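Local coordinates for protein lasso peptide isopeptidase AtxE2 (Asticcacaulis excentricus, PDB 5TXE) that hydrolyses the isopeptide bond of the lasso peptides astexin-2 and astexin-3, turning the threaded knots into linear peptides, at residues 41-46 against 648-653; 373-378 against 382-387; 573-578 against 583-588; 579-584 against 591-596; 634-637 against 641-644. The protein carries 1 engineered substitution. One frame throughout, in Å; residues are numbered along the deposited sequence.

Contact 1 of 5, residues 41-46 against 648-653; sequences EVLVRL and AVYNRT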
# COMPACT_ATOMS: atom_id res chain seq x y z
N GLU A 41 0.95 -9.84 19.00
CA GLU A 41 2.01 -9.07 19.71
C GLU A 41 3.34 -9.13 18.96
O GLU A 41 4.04 -8.14 18.87
CB GLU A 41 2.15 -9.54 21.20
CG GLU A 41 0.98 -9.10 22.16
CD GLU A 41 -0.38 -9.83 21.94
OE1 GLU A 41 -0.42 -10.99 21.38
OE2 GLU A 41 -1.47 -9.23 22.30
N VAL A 42 3.66 -10.28 18.38
CA VAL A 42 4.87 -10.42 17.59
C VAL A 42 4.72 -9.68 16.26
O VAL A 42 5.59 -8.93 15.87
CB VAL A 42 5.22 -11.93 17.36
CG1 VAL A 42 6.47 -12.08 16.50
CG2 VAL A 42 5.45 -12.62 18.71
N LEU A 43 3.59 -9.89 15.59
CA LEU A 43 3.38 -9.33 14.25
C LEU A 43 3.41 -7.80 14.26
O LEU A 43 4.04 -7.17 13.42
CB LEU A 43 2.06 -9.82 13.70
CG LEU A 43 1.67 -9.32 12.32
CD1 LEU A 43 2.72 -9.79 11.31
CD2 LEU A 43 0.28 -9.80 11.91
N VAL A 44 2.71 -7.19 15.20
CA VAL A 44 2.63 -5.75 15.19
C VAL A 44 4.01 -5.13 15.44
O VAL A 44 4.27 -4.01 14.99
CB VAL A 44 1.58 -5.21 16.19
CG1 VAL A 44 2.04 -5.37 17.63
CG2 VAL A 44 1.34 -3.72 15.97
N ARG A 45 4.91 -5.84 16.12
CA ARG A 45 6.24 -5.31 16.36
C ARG A 45 7.28 -5.61 15.27
O ARG A 45 8.43 -5.22 15.42
CB ARG A 45 6.75 -5.87 17.68
CG ARG A 45 6.02 -5.37 18.92
CD ARG A 45 6.55 -6.08 20.16
NE ARG A 45 6.12 -5.45 21.39
CZ ARG A 45 4.97 -5.69 21.97
NH1 ARG A 45 4.09 -6.52 21.43
NH2 ARG A 45 4.69 -5.09 23.11
N LEU A 46 6.93 -6.35 14.23
CA LEU A 46 7.92 -6.60 13.12
C LEU A 46 8.21 -5.32 12.39
O LEU A 46 7.29 -4.66 11.88
CB LEU A 46 7.42 -7.66 12.15
CG LEU A 46 7.29 -9.08 12.74
CD1 LEU A 46 6.64 -10.06 11.78
CD2 LEU A 46 8.64 -9.62 13.17
N ALA A 648 -5.15 -3.90 18.61
CA ALA A 648 -6.50 -4.11 19.08
C ALA A 648 -7.39 -4.59 17.94
O ALA A 648 -8.21 -5.43 18.12
CB ALA A 648 -7.02 -2.81 19.64
N VAL A 649 -7.17 -4.08 16.74
CA VAL A 649 -7.86 -4.57 15.57
C VAL A 649 -7.54 -6.07 15.30
O VAL A 649 -8.44 -6.88 15.15
CB VAL A 649 -7.48 -3.73 14.36
CG1 VAL A 649 -7.99 -4.37 13.05
CG2 VAL A 649 -8.12 -2.37 14.49
N TYR A 650 -6.25 -6.40 15.27
CA TYR A 650 -5.79 -7.78 15.14
C TYR A 650 -6.50 -8.68 16.12
O TYR A 650 -7.06 -9.72 15.75
CB TYR A 650 -4.31 -7.91 15.44
CG TYR A 650 -3.31 -7.44 14.40
CD1 TYR A 650 -3.68 -7.01 13.12
CD2 TYR A 650 -1.95 -7.46 14.70
CE1 TYR A 650 -2.72 -6.56 12.20
CE2 TYR A 650 -0.99 -7.08 13.77
CZ TYR A 650 -1.37 -6.65 12.52
OH TYR A 650 -0.37 -6.33 11.67
N ASN A 651 -6.50 -8.30 17.39
CA ASN A 651 -7.04 -9.18 18.44
C ASN A 651 -8.54 -9.33 18.39
O ASN A 651 -9.06 -10.42 18.61
CB ASN A 651 -6.67 -8.66 19.81
CG ASN A 651 -5.25 -9.02 20.17
OD1 ASN A 651 -4.80 -10.09 19.87
ND2 ASN A 651 -4.57 -8.15 20.85
N ARG A 652 -9.26 -8.25 18.08
CA ARG A 652 -10.67 -8.36 18.02
C ARG A 652 -11.10 -9.17 16.77
O ARG A 652 -12.14 -9.83 16.76
CB ARG A 652 -11.30 -6.98 18.02
CG ARG A 652 -12.81 -7.02 18.23
CD ARG A 652 -13.40 -5.61 18.19
NE ARG A 652 -13.20 -4.86 19.44
CZ ARG A 652 -12.33 -3.86 19.60
NH1 ARG A 652 -11.54 -3.52 18.67
NH2 ARG A 652 -12.25 -3.25 20.77
N THR A 653 -10.36 -9.02 15.69
CA THR A 653 -10.71 -9.72 14.51
C THR A 653 -10.49 -11.24 14.69
O THR A 653 -11.32 -12.03 14.27
CB THR A 653 -9.91 -9.21 13.33
OG1 THR A 653 -10.49 -7.99 12.91
CG2 THR A 653 -9.97 -10.19 12.17
O HOH W 1 2.17 -5.21 11.44

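Contact 2 of 5, residues 373-378 against 382-387; sequences RLVTLN and GQMSPL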
# COMPACT_ATOMS: atom_id res chain seq x y z
N ARG A 373 13.51 -6.71 4.16
CA ARG A 373 14.89 -6.60 4.53
C ARG A 373 15.69 -6.13 3.33
O ARG A 373 15.16 -6.03 2.20
CB ARG A 373 15.38 -7.98 4.93
CG ARG A 373 15.29 -8.95 3.80
CD ARG A 373 16.05 -10.22 4.06
NE ARG A 373 15.80 -11.12 2.96
CZ ARG A 373 16.29 -12.37 2.83
NH1 ARG A 373 17.08 -12.93 3.75
NH2 ARG A 373 15.96 -13.07 1.76
N LEU A 374 16.94 -5.82 3.58
CA LEU A 374 17.86 -5.49 2.50
C LEU A 374 18.69 -6.72 2.09
O LEU A 374 19.10 -7.51 2.92
CB LEU A 374 18.80 -4.38 2.89
CG LEU A 374 18.40 -2.91 2.75
CD1 LEU A 374 16.93 -2.68 2.56
CD2 LEU A 374 18.96 -2.11 3.89
N VAL A 375 19.00 -6.78 0.81
CA VAL A 375 19.54 -7.93 0.14
C VAL A 375 20.45 -7.40 -0.94
O VAL A 375 20.27 -6.25 -1.40
CB VAL A 375 18.29 -8.67 -0.37
CG1 VAL A 375 18.13 -8.75 -1.86
CG2 VAL A 375 17.95 -9.87 0.45
N THR A 376 21.50 -8.16 -1.30
CA THR A 376 22.30 -7.86 -2.52
C THR A 376 22.09 -8.91 -3.56
O THR A 376 21.99 -10.08 -3.27
CB THR A 376 23.83 -7.72 -2.27
OG1 THR A 376 24.33 -8.92 -1.71
CG2 THR A 376 24.14 -6.64 -1.32
N LEU A 377 21.96 -8.49 -4.78
CA LEU A 377 21.76 -9.42 -5.86
C LEU A 377 22.99 -9.34 -6.79
O LEU A 377 23.32 -8.27 -7.30
CB LEU A 377 20.48 -9.03 -6.57
CG LEU A 377 19.62 -10.14 -7.16
CD1 LEU A 377 19.64 -11.42 -6.38
CD2 LEU A 377 18.19 -9.67 -7.21
N ASN A 378 23.67 -10.46 -6.98
CA ASN A 378 24.82 -10.51 -7.90
C ASN A 378 24.36 -10.45 -9.37
O ASN A 378 23.63 -11.31 -9.84
CB ASN A 378 25.62 -11.77 -7.59
CG ASN A 378 26.89 -11.90 -8.42
OD1 ASN A 378 26.91 -11.66 -9.63
ND2 ASN A 378 27.94 -12.35 -7.78
N GLY A 382 23.33 -13.92 -10.54
CA GLY A 382 21.92 -13.82 -10.11
C GLY A 382 21.67 -14.32 -8.68
O GLY A 382 20.54 -14.53 -8.29
N GLN A 383 22.72 -14.48 -7.90
CA GLN A 383 22.58 -14.90 -6.52
C GLN A 383 22.20 -13.76 -5.56
O GLN A 383 22.77 -12.67 -5.60
CB GLN A 383 23.87 -15.55 -6.02
CG GLN A 383 23.60 -16.48 -4.83
CD GLN A 383 24.79 -17.35 -4.46
OE1 GLN A 383 25.86 -17.28 -5.07
NE2 GLN A 383 24.60 -18.20 -3.46
N MET A 384 21.27 -14.07 -4.68
CA MET A 384 20.73 -13.11 -3.70
C MET A 384 21.27 -13.46 -2.35
O MET A 384 21.12 -14.60 -1.92
CB MET A 384 19.22 -13.22 -3.64
CG MET A 384 18.55 -12.09 -2.81
SD MET A 384 16.72 -12.10 -2.94
CE MET A 384 16.32 -13.36 -1.76
N SER A 385 21.84 -12.48 -1.67
CA SER A 385 22.34 -12.67 -0.33
C SER A 385 21.80 -11.59 0.62
O SER A 385 21.66 -10.44 0.21
CB SER A 385 23.87 -12.56 -0.36
OG SER A 385 24.38 -13.33 -1.44
N PRO A 386 21.56 -11.95 1.89
CA PRO A 386 21.16 -11.03 2.96
C PRO A 386 22.19 -9.97 3.14
O PRO A 386 23.34 -10.27 3.05
CB PRO A 386 21.21 -11.89 4.22
CG PRO A 386 21.13 -13.28 3.76
CD PRO A 386 21.73 -13.32 2.38
N LEU A 387 21.76 -8.73 3.30
CA LEU A 387 22.63 -7.64 3.69
C LEU A 387 22.25 -7.11 5.08
O LEU A 387 23.10 -6.99 5.92
CB LEU A 387 22.54 -6.53 2.66
CG LEU A 387 23.37 -5.31 3.01
CD1 LEU A 387 24.86 -5.61 3.05
CD2 LEU A 387 23.08 -4.22 1.99
O HOH W 2 25.01 -9.26 0.70

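Contact 3 of 5, residues 573-578 against 583-588; sequences YGIETD and GPFWAA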
# COMPACT_ATOMS: atom_id res chain seq x y z
N TYR A 573 -15.91 7.51 -13.18
CA TYR A 573 -15.28 6.22 -12.87
C TYR A 573 -16.30 5.07 -12.88
O TYR A 573 -15.95 3.90 -12.61
CB TYR A 573 -14.66 6.28 -11.48
CG TYR A 573 -13.33 6.97 -11.40
CD1 TYR A 573 -13.24 8.35 -11.26
CD2 TYR A 573 -12.13 6.22 -11.39
CE1 TYR A 573 -12.00 8.99 -11.17
CE2 TYR A 573 -10.88 6.86 -11.31
CZ TYR A 573 -10.82 8.24 -11.19
OH TYR A 573 -9.59 8.85 -11.08
N GLY A 574 -17.56 5.41 -13.15
CA GLY A 574 -18.66 4.47 -13.14
C GLY A 574 -19.38 4.37 -11.80
O GLY A 574 -20.20 3.46 -11.62
N ILE A 575 -19.07 5.26 -10.84
CA ILE A 575 -19.81 5.23 -9.58
C ILE A 575 -21.01 6.15 -9.74
O ILE A 575 -20.84 7.37 -9.89
CB ILE A 575 -18.94 5.71 -8.41
CG1 ILE A 575 -17.57 4.98 -8.38
CG2 ILE A 575 -19.68 5.52 -7.09
CD1 ILE A 575 -17.66 3.53 -8.06
N GLU A 576 -22.23 5.62 -9.64
CA GLU A 576 -23.42 6.42 -9.97
C GLU A 576 -23.90 7.32 -8.82
O GLU A 576 -24.96 7.12 -8.23
CB GLU A 576 -24.56 5.51 -10.46
CG GLU A 576 -24.21 4.61 -11.65
CD GLU A 576 -23.76 5.32 -12.93
OE1 GLU A 576 -24.01 6.53 -13.11
OE2 GLU A 576 -23.13 4.64 -13.77
N THR A 577 -23.14 8.36 -8.54
CA THR A 577 -23.44 9.27 -7.44
C THR A 577 -24.62 10.21 -7.72
O THR A 577 -25.14 10.85 -6.81
CB THR A 577 -22.24 10.09 -7.12
OG1 THR A 577 -21.79 10.74 -8.32
CG2 THR A 577 -21.13 9.17 -6.58
N ASP A 578 -25.09 10.24 -8.95
CA ASP A 578 -26.35 10.94 -9.25
C ASP A 578 -27.61 10.07 -8.98
O ASP A 578 -28.72 10.57 -9.07
CB ASP A 578 -26.36 11.44 -10.68
CG ASP A 578 -26.13 10.31 -11.73
OD1 ASP A 578 -25.71 9.17 -11.39
OD2 ASP A 578 -26.34 10.60 -12.93
N GLY A 583 -31.76 3.65 -6.10
CA GLY A 583 -31.53 3.52 -7.52
C GLY A 583 -30.91 2.16 -7.85
O GLY A 583 -30.42 1.43 -6.95
N PRO A 584 -30.95 1.79 -9.13
CA PRO A 584 -30.54 0.43 -9.52
C PRO A 584 -29.06 0.09 -9.22
O PRO A 584 -28.77 -1.03 -8.85
CB PRO A 584 -30.79 0.41 -11.02
CG PRO A 584 -30.84 1.86 -11.43
CD PRO A 584 -31.44 2.58 -10.27
N PHE A 585 -28.16 1.05 -9.37
CA PHE A 585 -26.73 0.79 -9.18
C PHE A 585 -26.44 0.38 -7.74
O PHE A 585 -25.77 -0.57 -7.53
CB PHE A 585 -25.98 2.04 -9.61
CG PHE A 585 -24.52 1.96 -9.40
CD1 PHE A 585 -23.71 1.25 -10.28
CD2 PHE A 585 -23.93 2.61 -8.31
CE1 PHE A 585 -22.34 1.17 -10.06
CE2 PHE A 585 -22.57 2.54 -8.09
CZ PHE A 585 -21.78 1.81 -8.95
N TRP A 586 -27.06 1.02 -6.77
CA TRP A 586 -26.79 0.78 -5.36
C TRP A 586 -27.44 -0.48 -4.78
O TRP A 586 -27.06 -0.95 -3.71
CB TRP A 586 -27.20 2.05 -4.59
CG TRP A 586 -26.38 3.27 -5.01
CD1 TRP A 586 -26.84 4.42 -5.65
CD2 TRP A 586 -24.97 3.42 -4.87
NE1 TRP A 586 -25.77 5.26 -5.91
CE2 TRP A 586 -24.62 4.68 -5.43
CE3 TRP A 586 -23.98 2.63 -4.32
CZ2 TRP A 586 -23.32 5.14 -5.44
CZ3 TRP A 586 -22.68 3.07 -4.33
CH2 TRP A 586 -22.35 4.32 -4.90
N ALA A 587 -28.42 -1.06 -5.46
CA ALA A 587 -29.13 -2.23 -4.93
C ALA A 587 -28.23 -3.43 -4.71
O ALA A 587 -28.50 -4.29 -3.86
CB ALA A 587 -30.23 -2.63 -5.90
N ALA A 588 -27.13 -3.49 -5.45
CA ALA A 588 -26.21 -4.62 -5.29
C ALA A 588 -25.30 -4.50 -4.09
O ALA A 588 -24.64 -5.49 -3.74
CB ALA A 588 -25.34 -4.71 -6.53

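Contact 4 of 5, residues 579-584 against 591-596; sequences QADDGP and FVVNAS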
# COMPACT_ATOMS: atom_id res chain seq x y z
N GLN A 579 -27.45 8.79 -8.66
CA GLN A 579 -28.59 7.99 -8.17
C GLN A 579 -28.64 8.04 -6.63
O GLN A 579 -27.63 7.89 -5.93
CB GLN A 579 -28.48 6.54 -8.66
CG GLN A 579 -28.69 6.34 -10.17
CD GLN A 579 -28.50 4.87 -10.54
OE1 GLN A 579 -28.85 3.96 -9.78
NE2 GLN A 579 -27.86 4.64 -11.66
N ALA A 580 -29.85 8.25 -6.12
CA ALA A 580 -30.18 8.06 -4.73
C ALA A 580 -30.03 6.58 -4.36
O ALA A 580 -29.81 5.70 -5.22
CB ALA A 580 -31.61 8.53 -4.47
N ASP A 581 -30.17 6.29 -3.08
CA ASP A 581 -29.82 4.97 -2.63
C ASP A 581 -30.73 3.86 -3.08
O ASP A 581 -30.33 2.69 -3.00
CB ASP A 581 -29.76 4.88 -1.12
CG ASP A 581 -28.74 3.84 -0.67
OD1 ASP A 581 -27.67 3.65 -1.38
OD2 ASP A 581 -29.06 3.18 0.30
N ASP A 582 -31.96 4.21 -3.47
CA ASP A 582 -32.94 3.22 -3.97
C ASP A 582 -32.82 3.07 -5.53
O ASP A 582 -33.64 2.45 -6.16
CB ASP A 582 -34.38 3.60 -3.57
CG ASP A 582 -34.83 4.98 -4.15
OD1 ASP A 582 -34.08 5.64 -4.89
OD2 ASP A 582 -35.96 5.39 -3.88
N GLY A 583 -31.76 3.65 -6.10
CA GLY A 583 -31.53 3.52 -7.52
C GLY A 583 -30.91 2.16 -7.85
O GLY A 583 -30.42 1.43 -6.95
N PRO A 584 -30.95 1.79 -9.13
CA PRO A 584 -30.54 0.43 -9.52
C PRO A 584 -29.06 0.09 -9.22
O PRO A 584 -28.77 -1.03 -8.85
CB PRO A 584 -30.79 0.41 -11.02
CG PRO A 584 -30.84 1.86 -11.43
CD PRO A 584 -31.44 2.58 -10.27
N PHE A 591 -26.21 -1.37 2.20
CA PHE A 591 -26.75 -2.01 3.39
C PHE A 591 -28.06 -1.40 3.87
O PHE A 591 -28.84 -2.06 4.56
CB PHE A 591 -25.73 -2.02 4.54
CG PHE A 591 -24.59 -2.98 4.36
CD1 PHE A 591 -24.56 -3.89 3.32
CD2 PHE A 591 -23.56 -2.98 5.25
CE1 PHE A 591 -23.50 -4.79 3.21
CE2 PHE A 591 -22.49 -3.83 5.13
CZ PHE A 591 -22.46 -4.75 4.12
N VAL A 592 -28.34 -0.16 3.52
CA VAL A 592 -29.65 0.40 3.85
C VAL A 592 -30.74 -0.35 3.04
O VAL A 592 -31.70 -0.85 3.61
CB VAL A 592 -29.71 1.93 3.56
CG1 VAL A 592 -31.11 2.53 3.83
CG2 VAL A 592 -28.70 2.64 4.42
N VAL A 593 -30.57 -0.45 1.73
CA VAL A 593 -31.51 -1.19 0.87
C VAL A 593 -31.65 -2.65 1.31
O VAL A 593 -32.77 -3.13 1.42
CB VAL A 593 -31.06 -1.11 -0.60
CG1 VAL A 593 -31.87 -2.03 -1.51
CG2 VAL A 593 -31.12 0.34 -1.07
N ASN A 594 -30.55 -3.33 1.63
CA ASN A 594 -30.56 -4.76 1.86
C ASN A 594 -30.45 -5.19 3.30
O ASN A 594 -30.34 -6.38 3.58
CB ASN A 594 -29.40 -5.37 1.09
CG ASN A 594 -29.57 -5.22 -0.41
OD1 ASN A 594 -30.47 -5.83 -0.97
ND2 ASN A 594 -28.73 -4.39 -1.07
N ALA A 595 -30.59 -4.26 4.24
CA ALA A 595 -30.43 -4.61 5.65
C ALA A 595 -31.22 -5.83 6.10
O ALA A 595 -30.72 -6.67 6.86
CB ALA A 595 -30.85 -3.45 6.54
N SER A 596 -32.46 -5.92 5.69
CA SER A 596 -33.33 -6.99 6.22
C SER A 596 -32.95 -8.39 5.72
O SER A 596 -33.35 -9.36 6.31
CB SER A 596 -34.81 -6.63 5.97
OG SER A 596 -34.96 -6.46 4.56

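Contact 5 of 5, residues 634-637 against 641-644; sequences PNEH and WQPA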
# COMPACT_ATOMS: atom_id res chain seq x y z
N PRO A 634 -10.18 6.65 17.45
CA PRO A 634 -9.95 8.08 17.33
C PRO A 634 -8.68 8.47 16.61
O PRO A 634 -7.65 7.77 16.70
CB PRO A 634 -9.88 8.55 18.78
CG PRO A 634 -9.33 7.34 19.50
CD PRO A 634 -9.94 6.16 18.80
N ASN A 635 -8.75 9.62 15.93
CA ASN A 635 -7.63 10.17 15.21
C ASN A 635 -6.94 9.11 14.28
O ASN A 635 -5.72 8.93 14.32
CB ASN A 635 -6.62 10.77 16.20
CG ASN A 635 -5.55 11.57 15.48
OD1 ASN A 635 -5.76 12.02 14.37
ND2 ASN A 635 -4.37 11.68 16.05
N GLU A 636 -7.74 8.45 13.44
CA GLU A 636 -7.24 7.44 12.57
C GLU A 636 -7.63 7.77 11.13
O GLU A 636 -8.35 8.70 10.88
CB GLU A 636 -7.81 6.10 12.91
CG GLU A 636 -7.07 5.39 14.02
CD GLU A 636 -5.67 4.98 13.60
OE1 GLU A 636 -5.30 5.22 12.44
OE2 GLU A 636 -4.92 4.45 14.47
N HIS A 637 -7.10 6.99 10.20
CA HIS A 637 -7.28 7.24 8.79
C HIS A 637 -7.69 5.92 8.12
O HIS A 637 -7.76 4.86 8.73
CB HIS A 637 -5.98 7.79 8.19
CG HIS A 637 -5.56 9.06 8.80
ND1 HIS A 637 -6.24 10.23 8.58
CD2 HIS A 637 -4.62 9.33 9.73
CE1 HIS A 637 -5.69 11.19 9.30
NE2 HIS A 637 -4.73 10.66 10.04
N TRP A 641 -2.70 3.90 11.65
CA TRP A 641 -1.29 4.21 11.85
C TRP A 641 -0.84 3.99 13.29
O TRP A 641 0.37 3.84 13.55
CB TRP A 641 -1.03 5.65 11.39
CG TRP A 641 -1.65 6.70 12.21
CD1 TRP A 641 -2.93 7.13 12.13
CD2 TRP A 641 -1.00 7.55 13.21
NE1 TRP A 641 -3.13 8.16 13.05
CE2 TRP A 641 -1.96 8.42 13.72
CE3 TRP A 641 0.30 7.63 13.72
CZ2 TRP A 641 -1.68 9.38 14.70
CZ3 TRP A 641 0.58 8.57 14.71
CH2 TRP A 641 -0.41 9.44 15.18
N GLN A 642 -1.77 3.97 14.26
CA GLN A 642 -1.37 3.90 15.67
C GLN A 642 -1.21 2.45 16.12
O GLN A 642 -2.12 1.64 15.96
CB GLN A 642 -2.35 4.64 16.59
CG GLN A 642 -2.57 6.10 16.23
CD GLN A 642 -3.44 6.83 17.25
OE1 GLN A 642 -3.30 6.64 18.43
NE2 GLN A 642 -4.33 7.62 16.77
N PRO A 643 -0.02 2.10 16.60
CA PRO A 643 0.25 0.70 16.90
C PRO A 643 -0.72 0.04 17.88
O PRO A 643 -1.05 -1.14 17.70
CB PRO A 643 1.64 0.74 17.49
CG PRO A 643 2.28 1.93 16.83
CD PRO A 643 1.17 2.94 16.78
N ALA A 644 -1.17 0.77 18.91
CA ALA A 644 -2.11 0.17 19.87
C ALA A 644 -3.40 -0.16 19.16
O ALA A 644 -4.04 -1.18 19.42
CB ALA A 644 -2.37 1.10 21.04

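Contact 1 of 5, residues 41-46 against 648-653
Y650 and N651 of the long helix 643-662 meet E41, L43 and V44 of the short N-terminal helix 40-44. The pairing joins a helix near the start of the modelled chain to the long helix 643-662 of the prolyl oligopeptidase-type alpha/beta-hydrolase domain, across some 600 residues of sequence. Y650 comes first and carries most of the contact. With CG turned beside its backbone N (chi1 -75°), its ring reaches away from helix 643-662 to the N-terminal helix, and the L43 side chain runs across it at about a right angle. L43 CD2 lies 3.5 Å from Y650 CE2, and L43 CG is 3.7 Å from Y650 OH. V44 meets the same corner of the ring: its backbone N sits at the ring edge, near the plane, and its CB is 4.0 Å from Y650 CE2. The phenol oxygen has two partners, a hydrogen bond to D450 and a water that donates to Y650 OH over 2.8 Å. That water also reaches L43 O, but weakly. One residue on, N651 swings its amide toward E41. The carboxylate and amide planes are 23° apart, yet E41 OE2 and N651 ND2 stay 3.6 Å from each other, too long for a firm bond. The turn of E41 is tied by R45, whose NH1 donates to E41 O over 3.0 Å with that oxygen in the guanidinium plane.

Contact 2 of 5, residues 373-378 against 382-387
The guanidinium of R373 lies obliquely to both of its neighbours across the hairpin, P386 and M384, with neither squarely over a face nor at an edge. R373 NH2 is 3.6 Å from M384 CE, while the arginine chain runs alongside the proline ring; R373 NE is hydrogen-bonded to Q365 of the adjacent strand 360-367. This is a beta hairpin, strands 373-378 and 384-388 running antiparallel. T376 and S385 form a hydrogen-bonded pair, T376 N reaching S385 O at 2.7 Å and S385 N returning to T376 O at 2.9 Å. L377 and M384 share a face of the sheet and pack tightly, L377 CD1 pressing to 3.3 Å from M384 CB. M384 also meets V375, whose CG1 is 3.5 Å from M384 CG. T376 OG1 and P386 O share a water. The turn closes where N378 O accepts from G382 N, and N378 OD1 accepts from T380 N, as in an Asx turn, and from S381 N. Strand 384-388 is the outermost of a four-stranded antiparallel sheet, consistent with a blade of the family's beta-propeller. Strand 360-367 flanks the hairpin's other side, W345 of strand 342-347 packs on L377 and M384, and L374 and L387 touch strand 69-78.

Contact 3 of 5, residues 573-578 against 583-588
The loop that follows helix 563-570 folds back on itself here, beside the bound lasso peptide in the prolyl oligopeptidase-type domain. A Schellman motif with G574 as its C-prime residue ends the helix, and an inverse gamma turn centred on E576 follows at once. E576 and F585 face each other across the fold. The aliphatic part of the glutamate crosses the phenyl ring at about a right angle, and E576 CG makes a CH-pi contact 3.8 Å from the F585 ring centroid, 25° off the normal. The backbone N of E576 lies over a face of the same ring. Bending at chi2 (-59°) turns the E576 carboxylate away from the phenyl, and OE1 forms a salt bridge with K571. F585 in turn sets CD2 3.6 Å above the centre of the W586 ring and stacks on W493. I575 CG2 touches W586 CH2 at 3.7 Å, and its side chain also packs against an apolar side chain of the peptide, so the fold backs a residue lining the substrate. W586 NE1 has a weak bond to Q579 O; its other bond is bent, donating to E576 O over 3.1 Å at 138° from above the carbonyl plane.

Contact 4 of 5, residues 579-584 against 591-596
Residues 579-584 bend in a type I beta turn from A580 to G583, closed by G583 N donating to A580 O over 3.0 Å, and D581 at its corner faces V592 and V593 on the short helix 591-594. The loop and helix belong to the prolyl oligopeptidase-type domain, and their meeting is a small surface contact of carboxylate and carbonyl against valine side chains, with no hydrogen bond across it. D581 does most of the touching. Its OD2 lies 3.6 Å from V592 CB and 3.8 Å from V593 CG2, its side chain slanting past both valines. The carboxylate is also gripped by polar partners outside the two segments: OD2 is hydrogen-bonded to S590 OG, just ahead of the helix, and OD1 to the backbone N of S555, at the start of helix 555-560. D581 therefore links two helix starts, and the N-H at S555 would probably favour its negative charge. S590 OG accepts from V593 N near the start of helix 591-594, so the hydroxyl that bonds D581 also holds the first turn. V592 leans on toward P616 of helix 615-623, while F591, pointing to the far side, packs on H534, I538 and L621 in the interior. D582 plays a smaller part, its carboxylate turning outward while its CA stays 4.5 Å from V593 CG2. In V593 that methyl stands anti to the carbonyl carbon (CG1 takes the place anti to N, chi1 172°), which aims CG2 at the turn and brings it 3.1 Å from D581 O.

Contact 5 of 5, residues 634-637 against 641-644
The E636 carboxylate spans two successive backbone amides just ahead of helix 643-662, in the loop that carries H638, the probable charge-relay histidine, after strand 628-633 of the alpha/beta-hydrolase fold. W641 N donates to E636 OE1 at 3.0 Å and Q642 N to E636 OE2 at 3.2 Å, each using the syn lone pair of its oxygen; Q642 is the N-cap residue. A second anchor is N635 O, which takes two donors: W641 NE1 at 3.0 Å, lying in the carbonyl plane, and Q642 NE2 at 3.1 Å, well above it. The tryptophan and glutamine are themselves layered, with Q642 CG 3.5 Å over the centre of the W641 ring. Beyond this shell, H645 ND1 bonds to E636 OE2, giving that oxygen a further grip. D608 receives the backbone amides of N635 and E636 and so holds the loop, where N635 has a positive phi (50°). N82, next to strand 83-92, bonds to Q642 OE1 and to A644 N. F110 meets both W641 and H637 edge-to-face. H637, the neighbour of H638 in sequence, is fixed through ND1 by E609, and its ring approaches the indole obliquely, planes 35° apart. Its closest touch there is H637 CD2, 3.7 Å from W641 CD1, with W641 CD1 at the imidazole edge.

How the contacts relate
Contacts 1 and 5 share helix 643-662 and lie about 13 Å apart between centres, joined where V44 CG2 packs 3.9 Å from P643 O. Contact 5 adjoins the probable charge-relay residues H638 and E610, the H637 side chain being about 5 Å from that of H638. Contacts 3 and 4 follow one another along the loop after helix 563-570 and into helix 591-594, centres about 10 Å apart; A587 O and N594 ND2 (2.8 Å) stitch them together. Contact 3 touches the lasso peptide through Y573 and I575; the T577 side chain is about 6 Å from that of N562, which binds astexin-3. Contact 2, in the probable propeller, lies about 48 Å from contact 3, centre to centre.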